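Local structure of chloroplastic group IIB intron splicing facilitator CRS2, chloroplastic (Zea mays, 1RYB) at residues 165-169 against 170-174; 39-42 against 43-47. The protein is required for splicing group IIB introns in chloroplasts, acting in complexes with CAF1 or CAF2, and lacks peptidyl-tRNA hydrolase activity despite its hydrolase-family fold. All coordinates share one frame; numbering follows the deposited sequence.

Contact 1: residues 165-169 against 170-174; sequences QKFSS and EERVQ
A capping box formed by Ser168 and Glu171 starts the long helix 169-192 of this peptidyl-tRNA hydrolase fold. Ser168 is the N-cap: its OG accepts from Glu171 N at 3.2 Å, a position it reaches by standing between its own backbone N and carbonyl carbon (chi1 70°). In return Glu171 OE1 takes the Ser168 N-H at 3.0 Å in a nearly straight bond, met from above the carboxylate plane. Arg34, from a loop, forms a salt bridge to the same OE1, so one oxygen ties the helix start to a distant part of the chain. With an alanine here instead of Glu171, Ser168 N is likely to lose its capping acceptor and Arg34 its carboxylate mate. The first turn is closed by Arg172 N, 2.8 Å from Ser168 O. Phe167, just ahead of the cap, lays CB against Glu171 CB at 3.8 Å, with Glu171 OE1 at its ring edge and the carboxylate plane almost perpendicular to the ring. On the Phe167 flank, Arg172 NH1 forms salt bridges with Glu40 and Asp176, while NH2 of the same guanidinium lies 3.7 Å from Phe167 CD1 and donates to water 1, in the guanidinium plane, at 3.0 Å.

Contact 2: residues 39-42 against 43-47; sequences FEMV and DRIAA
Met41 and Ile45, one turn apart on the amphipathic helix 37-48, form the apolar side of this contact, and the helix packs on the mixed sheet of the peptidyl-tRNA hydrolase fold. Met41 CG meets Ile45 CD1 at 3.9 Å, the two side chains crossing obliquely. Turning CG anti to the backbone N (chi1 -174°) is what puts Met41 beside that Ile45 methyl. Ile45 also lays CG1 3.3 Å from Met41 O, the carbonyl that receives Ile45 N at 2.8 Å. Met41, Val42 and Ile45 all touch Ile105 of strand 102-108, while Leu179 and Val186 of helix 169-192 cover Met41 and Ile45 respectively. Val42 O accepts from Ala46 N at 2.8 Å and has Ala46 CB 3.3 Å away; Ala46 itself touches Val74 of strand 70-77.

The other side is polar and partly exposed, and its side chains reach partners beyond this turn instead of one another. Glu40 and Arg44 are joined here through the backbone, Arg44 N donating to Glu40 O at 3.0 Å, whereas their charged ends go to helix 169-192: Glu40 to Arg172, Arg44 to Glu180. Arg44 has a second salt bridge with Glu48. Asp43 leans over the preceding turn, its CG 3.3 Å from Phe39 O, and pairs through OD1 with Lys76. At the same carbonyl, Asp43 N donates to Phe39 O at 2.8 Å.

Overall arrangement
From the N terminus, strand 18-22 leads through a loop to helix 37-48, where contact 2 lies within consecutive turns. The chain then builds most of the mixed sheet before helix 159-163 and the loop that carries contact 1 into helix 169-192. Both contacts are local and in series: neither closes a long loop, and they neither nest nor cross. Their centres are about 17 Å apart, yet they meet directly through the salt bridge from Arg172 NH1 to Glu40 OE2 and the packing of Phe167 on Glu40. Contact 2 sits on the sheet and contact 1 at the surface, the bridge tying helix 37-48 to the start of helix 169-192.

Contact 1: residues 165-169 against 170-174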
loop_
_atom_site.group_PDB
_atom_site.type_symbol
_atom_site.label_atom_id
_atom_site.label_comp_id
_atom_site.label_asym_id
_atom_site.label_seq_id
_atom_site.Cartn_x
_atom_site.Cartn_y
_atom_site.Cartn_z
ATOM N N GLN A 165 -10.785 10.313 8.521
ATOM C CA GLN A 165 -10.353 10.889 9.823
ATOM C C GLN A 165 -9.023 10.351 10.248
ATOM O O GLN A 165 -8.538 9.372 9.735
ATOM C CB GLN A 165 -11.363 10.589 10.916
ATOM C CG GLN A 165 -12.418 11.738 10.920
ATOM C CD GLN A 165 -11.830 12.992 11.571
ATOM O OE1 GLN A 165 -12.519 14.026 11.717
ATOM N NE2 GLN A 165 -10.543 12.900 11.974
ATOM N N LYS A 166 -8.393 11.047 11.129
ATOM C CA LYS A 166 -7.073 10.630 11.592
ATOM C C LYS A 166 -7.200 9.534 12.641
ATOM O O LYS A 166 -8.245 9.329 13.254
ATOM C CB LYS A 166 -6.388 11.864 12.169
ATOM C CG LYS A 166 -6.020 12.842 11.029
ATOM C CD LYS A 166 -4.860 13.811 11.349
ATOM C CE LYS A 166 -4.778 15.020 10.402
ATOM N NZ LYS A 166 -3.596 15.886 10.618
ATOM N N PHE A 167 -6.125 8.826 12.887
ATOM C CA PHE A 167 -6.156 7.813 13.866
ATOM C C PHE A 167 -6.197 8.478 15.224
ATOM O O PHE A 167 -5.554 9.527 15.411
ATOM C CB PHE A 167 -4.850 7.011 13.802
ATOM C CG PHE A 167 -4.754 6.094 12.592
ATOM C CD1 PHE A 167 -3.938 6.430 11.512
ATOM C CD2 PHE A 167 -5.524 4.923 12.517
ATOM C CE1 PHE A 167 -3.798 5.528 10.439
ATOM C CE2 PHE A 167 -5.409 4.030 11.449
ATOM C CZ PHE A 167 -4.620 4.411 10.355
ATOM N N SER A 168 -6.841 7.811 16.171
ATOM C CA SER A 168 -6.834 8.264 17.574
ATOM C C SER A 168 -5.453 8.169 18.144
ATOM O O SER A 168 -4.553 7.540 17.566
ATOM C CB SER A 168 -7.825 7.538 18.471
ATOM O OG SER A 168 -7.414 6.206 18.679
ATOM N N SER A 169 -5.255 8.775 19.303
ATOM C CA SER A 169 -3.942 8.725 19.915
ATOM C C SER A 169 -3.510 7.305 20.137
ATOM O O SER A 169 -2.318 6.923 19.952
ATOM C CB SER A 169 -4.008 9.370 21.305
ATOM O OG SER A 169 -4.121 10.756 21.205
ATOM N N GLU A 170 -4.474 6.509 20.603
ATOM C CA GLU A 170 -4.119 5.132 20.915
ATOM C C GLU A 170 -3.832 4.319 19.641
ATOM O O GLU A 170 -2.893 3.552 19.595
ATOM C CB GLU A 170 -5.164 4.447 21.805
ATOM C CG GLU A 170 -5.410 5.199 23.154
ATOM C CD GLU A 170 -6.190 6.478 23.004
ATOM O OE1 GLU A 170 -6.884 6.732 22.038
ATOM O OE2 GLU A 170 -6.024 7.301 24.010
ATOM N N GLU A 171 -4.656 4.569 18.594
ATOM C CA GLU A 171 -4.547 3.890 17.285
ATOM C C GLU A 171 -3.258 4.173 16.703
ATOM O O GLU A 171 -2.579 3.288 16.184
ATOM C CB GLU A 171 -5.647 4.340 16.355
ATOM C CG GLU A 171 -6.951 3.667 16.805
ATOM C CD GLU A 171 -8.154 4.342 16.224
ATOM O OE1 GLU A 171 -8.068 5.232 15.403
ATOM O OE2 GLU A 171 -9.298 3.791 16.599
ATOM N N ARG A 172 -2.866 5.393 16.869
ATOM C CA ARG A 172 -1.595 5.858 16.325
ATOM C C ARG A 172 -0.381 5.065 16.816
ATOM O O ARG A 172 0.543 4.742 16.070
ATOM C CB ARG A 172 -1.490 7.367 16.535
ATOM C CG ARG A 172 -0.141 7.973 16.228
ATOM C CD ARG A 172 0.460 7.390 14.965
ATOM N NE ARG A 172 -0.197 7.924 13.791
ATOM C CZ ARG A 172 0.084 7.560 12.467
ATOM N NH1 ARG A 172 0.973 6.682 12.094
ATOM N NH2 ARG A 172 -0.610 8.133 11.506
ATOM N N VAL A 173 -0.364 4.754 18.077
ATOM C CA VAL A 173 0.747 4.034 18.648
ATOM C C VAL A 173 0.812 2.651 18.018
ATOM O O VAL A 173 1.888 2.085 17.721
ATOM C CB VAL A 173 0.504 3.920 20.176
ATOM C CG1 VAL A 173 1.417 2.878 20.808
ATOM C CG2 VAL A 173 0.764 5.272 20.869
ATOM N N GLN A 174 -0.346 2.095 17.758
ATOM C CA GLN A 174 -0.327 0.776 17.156
ATOM C C GLN A 174 0.037 0.878 15.688
ATOM O O GLN A 174 0.703 0.000 15.126
ATOM C CB GLN A 174 -1.673 0.152 17.256
ATOM C CG GLN A 174 -2.112 -0.172 18.697
ATOM C CD GLN A 174 -3.575 -0.505 18.807
ATOM O OE1 GLN A 174 -4.451 -0.026 18.026
ATOM N NE2 GLN A 174 -3.883 -1.150 19.889
HETATM O O HOH W 1 -3.091 9.843 11.953
HETATM O O HOH W 2 -8.962 5.063 20.230
#

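Contact 2: residues 39-42 against 43-47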
loop_
_atom_site.group_PDB
_atom_site.type_symbol
_atom_site.label_atom_id
_atom_site.label_comp_id
_atom_site.label_asym_id
_atom_site.label_seq_id
_atom_site.Cartn_x
_atom_site.Cartn_y
_atom_site.Cartn_z
ATOM N N PHE A 39 0.017 5.002 2.198
ATOM C CA PHE A 39 1.014 6.052 1.902
ATOM C C PHE A 39 2.082 6.101 3.036
ATOM O O PHE A 39 3.302 6.187 2.818
ATOM C CB PHE A 39 0.320 7.435 1.877
ATOM C CG PHE A 39 -0.248 7.871 0.511
ATOM C CD1 PHE A 39 -0.401 6.978 -0.553
ATOM C CD2 PHE A 39 -0.576 9.214 0.313
ATOM C CE1 PHE A 39 -0.902 7.452 -1.771
ATOM C CE2 PHE A 39 -1.072 9.711 -0.896
ATOM C CZ PHE A 39 -1.249 8.805 -1.938
ATOM N N GLU A 40 1.614 6.027 4.307
ATOM C CA GLU A 40 2.567 6.047 5.416
ATOM C C GLU A 40 3.546 4.919 5.322
ATOM O O GLU A 40 4.725 5.047 5.621
ATOM C CB GLU A 40 1.812 5.952 6.778
ATOM C CG GLU A 40 0.920 7.232 7.062
ATOM C CD GLU A 40 0.422 7.207 8.496
ATOM O OE1 GLU A 40 -0.727 7.345 8.807
ATOM O OE2 GLU A 40 1.313 6.815 9.344
ATOM N N MET A 41 3.043 3.713 4.997
ATOM C CA MET A 41 3.930 2.531 4.919
ATOM C C MET A 41 4.971 2.699 3.833
ATOM O O MET A 41 6.141 2.411 4.042
ATOM C CB MET A 41 3.138 1.218 4.670
ATOM C CG MET A 41 3.994 -0.046 4.719
ATOM S SD MET A 41 4.597 -0.398 6.381
ATOM C CE MET A 41 3.095 -1.072 7.162
ATOM N N VAL A 42 4.524 3.071 2.635
ATOM C CA VAL A 42 5.491 3.295 1.581
ATOM C C VAL A 42 6.482 4.452 1.930
ATOM O O VAL A 42 7.657 4.390 1.588
ATOM C CB VAL A 42 4.913 3.363 0.144
ATOM C CG1 VAL A 42 4.159 2.080 -0.150
ATOM C CG2 VAL A 42 4.042 4.564 -0.081
ATOM N N ASP A 43 6.028 5.464 2.605
ATOM C CA ASP A 43 6.958 6.509 3.003
ATOM C C ASP A 43 8.010 5.957 3.882
ATOM O O ASP A 43 9.143 6.335 3.808
ATOM C CB ASP A 43 6.277 7.660 3.772
ATOM C CG ASP A 43 5.505 8.590 2.830
ATOM O OD1 ASP A 43 5.769 8.739 1.661
ATOM O OD2 ASP A 43 4.541 9.249 3.439
ATOM N N ARG A 44 7.612 5.068 4.735
ATOM C CA ARG A 44 8.529 4.463 5.680
ATOM C C ARG A 44 9.460 3.520 4.977
ATOM O O ARG A 44 10.649 3.466 5.260
ATOM C CB ARG A 44 7.742 3.803 6.818
ATOM C CG ARG A 44 8.631 3.071 7.794
ATOM C CD ARG A 44 9.577 3.979 8.617
ATOM N NE ARG A 44 10.418 3.123 9.487
ATOM C CZ ARG A 44 11.613 2.579 9.178
ATOM N NH1 ARG A 44 12.281 2.823 8.046
ATOM N NH2 ARG A 44 12.177 1.777 10.068
ATOM N N ILE A 45 8.957 2.768 4.004
ATOM C CA ILE A 45 9.853 1.877 3.251
ATOM C C ILE A 45 10.868 2.713 2.472
ATOM O O ILE A 45 12.098 2.433 2.464
ATOM C CB ILE A 45 9.054 0.968 2.313
ATOM C CG1 ILE A 45 8.262 -0.023 3.200
ATOM C CG2 ILE A 45 9.948 0.230 1.287
ATOM C CD1 ILE A 45 7.124 -0.671 2.421
ATOM N N ALA A 46 10.383 3.739 1.855
ATOM C CA ALA A 46 11.252 4.598 1.068
ATOM C C ALA A 46 12.325 5.184 1.921
ATOM O O ALA A 46 13.510 5.208 1.577
ATOM C CB ALA A 46 10.457 5.710 0.404
ATOM N N ALA A 47 11.948 5.641 3.065
ATOM C CA ALA A 47 12.948 6.144 3.951
ATOM C C ALA A 47 13.995 5.072 4.311
ATOM O O ALA A 47 15.177 5.327 4.305
ATOM C CB ALA A 47 12.366 6.786 5.225
#